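Local coordinates for protein hydrolase, haloacid dehalogenase-like family (Pseudomonas syringae pv. tomato, PDB 3S6J) that probably acts as a metal-dependent sugar phosphatase of the haloacid dehalogenase-like family and binds calcium through its hydrolase domain, at residues E[135-143]-E[152-160]. Residues are numbered along the deposited sequence; the frame is centred on the assembly and turned at random.
Sequences INIVTRDDV and LFLAAAKKI
V138 carries CG1 anti to its own backbone N (chi1 170°), which sends one methyl to L152 and the other to the helix backbone beside A155 and A156. The contact belongs to the Rossmann-like core of the HAD family: 137-138 is the outermost strand at this side of the parallel sheet, hydrogen-bonded to strand 110-113 through I112, and helix 152-160 packs on the same sheet, its A156 and I160 touching C111. The closest CA pair, V138 and A156 at 6.1 Å, is consistent with the small side chains of A155 and A156 at this point.

L152 departs from the staggered torsions, with chi1 at -95°. Its CD1 lies 3.2 Å from V138 CG1 and 3.4 Å from V143 CG2, so both valines lean on one methyl. These distances are shorter than usual carbon contacts and, with the unstaggered leucine, are doubtful in detail. The L152 side chain is about 8 Å from that of the calcium-binding D12, so the contact borders the metal site without reaching it. V143 also lays CG1 against A155 CB at 4.1 Å. The 3-10 turn at 140-142 brings V143 back to the helix, and D142 braces that turn: its OD2 accepts the T139 backbone N-H at 2.6 Å, nearly straight at 171°.

Farther along the helix, the aliphatic part of K159 passes N136, with CG 3.9 Å from N136 OD1, while N136 ND2 approaches the I160 CG2 methyl. The lysine delivers its ammonium to the strand: K159 NZ donates to I137 O at 3.3 Å, from above the carbonyl plane.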
ATOM      1  N   ILE E 135      12.514 -14.112  23.458  1.00 57.90           N
ATOM      2  CA  ILE E 135      11.093 -13.761  23.570  1.00 53.34           C
ATOM      3  C   ILE E 135      10.173 -14.915  23.190  1.00 52.29           C
ATOM      4  O   ILE E 135      10.627 -15.991  22.798  1.00 51.85           O
ATOM      5  CB  ILE E 135      10.716 -12.582  22.652  1.00 52.08           C
ATOM      6  CG1 ILE E 135      11.192 -12.856  21.221  1.00 51.80           C
ATOM      7  CG2 ILE E 135      11.280 -11.272  23.187  1.00 52.29           C
ATOM      8  CD1 ILE E 135      10.513 -12.010  20.169  1.00 46.52           C
ATOM      9  N   ASN E 136       8.871 -14.673  23.304  1.00 50.77           N
ATOM     10  CA  ASN E 136       7.863 -15.609  22.824  1.00 47.05           C
ATOM     11  C   ASN E 136       7.515 -15.313  21.371  1.00 44.12           C
ATOM     12  O   ASN E 136       6.887 -14.299  21.063  1.00 42.67           O
ATOM     13  CB  ASN E 136       6.605 -15.514  23.688  1.00 46.59           C
ATOM     14  CG  ASN E 136       6.756 -16.213  25.032  1.00 46.54           C
ATOM     15  OD1 ASN E 136       7.621 -17.071  25.219  1.00 50.99           O
ATOM     16  ND2 ASN E 136       5.891 -15.865  25.965  1.00 49.01           N
ATOM     17  N   ILE E 137       7.938 -16.192  20.475  1.00 44.22           N
ATOM     18  CA  ILE E 137       7.683 -16.001  19.055  1.00 41.94           C
ATOM     19  C   ILE E 137       7.520 -17.326  18.323  1.00 43.16           C
ATOM     20  O   ILE E 137       8.194 -18.311  18.631  1.00 41.43           O
ATOM     21  CB  ILE E 137       8.802 -15.177  18.378  1.00 43.53           C
ATOM     22  CG1 ILE E 137       8.527 -15.034  16.880  1.00 41.62           C
ATOM     23  CG2 ILE E 137      10.164 -15.824  18.606  1.00 44.36           C
ATOM     24  CD1 ILE E 137       9.438 -14.038  16.193  1.00 42.19           C
ATOM     25  N   VAL E 138       6.601 -17.337  17.364  1.00 41.81           N
ATOM     26  CA  VAL E 138       6.407 -18.473  16.473  1.00 40.19           C
ATOM     27  C   VAL E 138       6.620 -17.999  15.045  1.00 40.73           C
ATOM     28  O   VAL E 138       6.167 -16.916  14.673  1.00 39.22           O
ATOM     29  CB  VAL E 138       4.989 -19.061  16.609  1.00 41.55           C
ATOM     30  CG1 VAL E 138       4.734 -20.062  15.526  1.00 43.75           C
ATOM     31  CG2 VAL E 138       4.827 -19.724  17.960  1.00 41.93           C
ATOM     32  N   THR E 139       7.331 -18.798  14.254  1.00 42.45           N
ATOM     33  CA  THR E 139       7.566 -18.471  12.855  1.00 40.98           C
ATOM     34  C   THR E 139       7.027 -19.560  11.935  1.00 41.49           C
ATOM     35  O   THR E 139       6.587 -20.619  12.388  1.00 42.79           O
ATOM     36  CB  THR E 139       9.075 -18.229  12.565  1.00 42.43           C
ATOM     37  OG1 THR E 139       9.796 -19.468  12.635  1.00 44.76           O
ATOM     38  CG2 THR E 139       9.652 -17.277  13.572  1.00 39.22           C
ATOM     39  N   ARG E 140       7.066 -19.283  10.636  1.00 41.42           N
ATOM     40  CA  ARG E 140       6.603 -20.211   9.614  1.00 43.71           C
ATOM     41  C   ARG E 140       7.342 -21.539   9.725  1.00 46.01           C
ATOM     42  O   ARG E 140       6.793 -22.598   9.430  1.00 45.54           O
ATOM     43  CB  ARG E 140       6.839 -19.590   8.236  1.00 45.53           C
ATOM     44  CG  ARG E 140       6.717 -20.551   7.087  1.00 45.50           C
ATOM     45  CD  ARG E 140       5.263 -20.836   6.761  1.00 46.11           C
ATOM     46  NE  ARG E 140       5.164 -21.912   5.782  1.00 41.75           N
ATOM     47  CZ  ARG E 140       5.110 -23.191   6.117  1.00 45.52           C
ATOM     48  NH1 ARG E 140       5.140 -23.529   7.399  1.00 43.71           N
ATOM     49  NH2 ARG E 140       5.020 -24.131   5.179  1.00 45.25           N
ATOM     50  N   ASP E 141       8.593 -21.473  10.160  1.00 46.35           N
ATOM     51  CA  ASP E 141       9.388 -22.676  10.371  1.00 45.94           C
ATOM     52  C   ASP E 141       8.877 -23.495  11.558  1.00 48.28           C
ATOM     53  O   ASP E 141       9.346 -24.606  11.802  1.00 50.88           O
ATOM     54  CB  ASP E 141      10.856 -22.306  10.574  1.00 48.57           C
ATOM     55  CG  ASP E 141      11.423 -21.489   9.415  1.00 50.38           C
ATOM     56  OD1 ASP E 141      11.104 -21.798   8.241  1.00 53.15           O
ATOM     57  OD2 ASP E 141      12.201 -20.541   9.678  1.00 51.59           O
ATOM     58  N   ASP E 142       7.907 -22.963  12.293  1.00 46.74           N
ATOM     59  CA  ASP E 142       7.407 -23.655  13.477  1.00 46.00           C
ATOM     60  C   ASP E 142       6.142 -24.434  13.205  1.00 46.06           C
ATOM     61  O   ASP E 142       5.690 -25.190  14.055  1.00 48.38           O
ATOM     62  CB  ASP E 142       7.153 -22.666  14.616  1.00 45.13           C
ATOM     63  CG  ASP E 142       8.420 -22.070  15.139  1.00 48.46           C
ATOM     64  OD1 ASP E 142       9.386 -22.840  15.314  1.00 52.99           O
ATOM     65  OD2 ASP E 142       8.468 -20.837  15.351  1.00 47.15           O
ATOM     66  N   VAL E 143       5.567 -24.250  12.022  1.00 45.56           N
ATOM     67  CA  VAL E 143       4.273 -24.842  11.713  1.00 44.65           C
ATOM     68  C   VAL E 143       4.245 -25.373  10.284  1.00 46.51           C
ATOM     69  O   VAL E 143       5.182 -25.154   9.513  1.00 46.22           O
ATOM     70  CB  VAL E 143       3.134 -23.810  11.889  1.00 44.34           C
ATOM     71  CG1 VAL E 143       2.970 -23.432  13.357  1.00 42.92           C
ATOM     72  CG2 VAL E 143       3.408 -22.588  11.049  1.00 42.92           C
ATOM     73  N   LEU E 152      -0.328 -20.769  13.161  1.00 39.41           N
ATOM     74  CA  LEU E 152       0.569 -19.879  13.884  1.00 39.58           C
ATOM     75  C   LEU E 152      -0.025 -19.369  15.210  1.00 40.68           C
ATOM     76  O   LEU E 152       0.682 -19.280  16.215  1.00 41.78           O
ATOM     77  CB  LEU E 152       0.984 -18.680  13.018  1.00 40.58           C
ATOM     78  CG  LEU E 152       2.275 -18.643  12.181  1.00 39.14           C
ATOM     79  CD1 LEU E 152       3.330 -19.623  12.658  1.00 37.64           C
ATOM     80  CD2 LEU E 152       1.988 -18.854  10.726  1.00 38.02           C
ATOM     81  N   PHE E 153      -1.302 -19.002  15.205  1.00 38.93           N
ATOM     82  CA  PHE E 153      -1.899 -18.379  16.377  1.00 36.07           C
ATOM     83  C   PHE E 153      -2.122 -19.408  17.467  1.00 39.72           C
ATOM     84  O   PHE E 153      -1.980 -19.115  18.653  1.00 39.84           O
ATOM     85  CB  PHE E 153      -3.209 -17.672  16.018  1.00 34.98           C
ATOM     86  CG  PHE E 153      -3.026 -16.472  15.112  1.00 35.06           C
ATOM     87  CD1 PHE E 153      -1.802 -15.826  15.035  1.00 34.57           C
ATOM     88  CD2 PHE E 153      -4.079 -15.980  14.357  1.00 32.00           C
ATOM     89  CE1 PHE E 153      -1.627 -14.723  14.210  1.00 32.96           C
ATOM     90  CE2 PHE E 153      -3.909 -14.870  13.534  1.00 29.57           C
ATOM     91  CZ  PHE E 153      -2.684 -14.249  13.461  1.00 29.13           C
ATOM     92  N   LEU E 154      -2.492 -20.615  17.042  1.00 40.15           N
ATOM     93  CA  LEU E 154      -2.684 -21.745  17.938  1.00 40.80           C
ATOM     94  C   LEU E 154      -1.371 -22.108  18.624  1.00 43.01           C
ATOM     95  O   LEU E 154      -1.342 -22.336  19.831  1.00 43.84           O
ATOM     96  CB  LEU E 154      -3.234 -22.953  17.160  1.00 42.74           C
ATOM     97  CG  LEU E 154      -4.607 -22.714  16.507  1.00 41.45           C
ATOM     98  CD1 LEU E 154      -5.054 -23.883  15.674  1.00 40.16           C
ATOM     99  CD2 LEU E 154      -5.656 -22.368  17.565  1.00 43.21           C
ATOM    100  N   ALA E 155      -0.290 -22.161  17.849  1.00 41.90           N
ATOM    101  CA  ALA E 155       1.030 -22.444  18.402  1.00 44.22           C
ATOM    102  C   ALA E 155       1.451 -21.343  19.368  1.00 42.04           C
ATOM    103  O   ALA E 155       2.101 -21.605  20.370  1.00 41.93           O
ATOM    104  CB  ALA E 155       2.070 -22.616  17.287  1.00 41.82           C
ATOM    105  N   ALA E 156       1.057 -20.112  19.061  1.00 42.49           N
ATOM    106  CA  ALA E 156       1.353 -18.967  19.908  1.00 40.66           C
ATOM    107  C   ALA E 156       0.555 -19.013  21.210  1.00 42.08           C
ATOM    108  O   ALA E 156       1.111 -18.810  22.289  1.00 40.77           O
ATOM    109  CB  ALA E 156       1.078 -17.674  19.168  1.00 39.47           C
ATOM    110  N   ALA E 157      -0.745 -19.282  21.113  1.00 41.94           N
ATOM    111  CA  ALA E 157      -1.563 -19.386  22.319  1.00 43.43           C
ATOM    112  C   ALA E 157      -0.971 -20.467  23.203  1.00 44.99           C
ATOM    113  O   ALA E 157      -0.914 -20.337  24.424  1.00 44.91           O
ATOM    114  CB  ALA E 157      -3.004 -19.712  21.974  1.00 40.47           C
ATOM    115  N   LYS E 158      -0.525 -21.541  22.565  1.00 44.73           N
ATOM    116  CA  LYS E 158       0.079 -22.659  23.269  1.00 45.73           C
ATOM    117  C   LYS E 158       1.405 -22.267  23.921  1.00 44.31           C
ATOM    118  O   LYS E 158       1.684 -22.642  25.053  1.00 45.86           O
ATOM    119  CB  LYS E 158       0.290 -23.810  22.299  1.00 47.08           C
ATOM    120  CG  LYS E 158       0.329 -25.158  22.939  1.00 50.20           C
ATOM    121  CD  LYS E 158       0.529 -26.221  21.882  1.00 54.10           C
ATOM    122  CE  LYS E 158       1.981 -26.245  21.370  1.00 58.08           C
ATOM    123  NZ  LYS E 158       2.482 -24.911  20.901  1.00 54.47           N
ATOM    124  N   LYS E 159       2.222 -21.498  23.222  1.00 44.16           N
ATOM    125  CA  LYS E 159       3.512 -21.132  23.783  1.00 44.81           C
ATOM    126  C   LYS E 159       3.404 -20.263  25.035  1.00 46.02           C
ATOM    127  O   LYS E 159       4.301 -20.277  25.882  1.00 47.45           O
ATOM    128  CB  LYS E 159       4.404 -20.452  22.743  1.00 46.86           C
ATOM    129  CG  LYS E 159       5.651 -19.801  23.350  1.00 47.23           C
ATOM    130  CD  LYS E 159       6.725 -19.590  22.312  1.00 47.06           C
ATOM    131  CE  LYS E 159       7.226 -20.917  21.777  1.00 48.07           C
ATOM    132  NZ  LYS E 159       8.358 -20.701  20.837  1.00 49.11           N
ATOM    133  N   ILE E 160       2.320 -19.504  25.155  1.00 45.53           N
ATOM    134  CA  ILE E 160       2.178 -18.601  26.286  1.00 46.83           C
ATOM    135  C   ILE E 160       1.211 -19.122  27.349  1.00 46.71           C
ATOM    136  O   ILE E 160       0.989 -18.465  28.365  1.00 47.22           O
ATOM    137  CB  ILE E 160       1.826 -17.143  25.857  1.00 47.23           C
ATOM    138  CG1 ILE E 160       0.568 -17.103  24.986  1.00 44.17           C
ATOM    139  CG2 ILE E 160       3.007 -16.507  25.131  1.00 45.59           C
ATOM    140  CD1 ILE E 160       0.218 -15.701  24.494  1.00 43.17           C
TER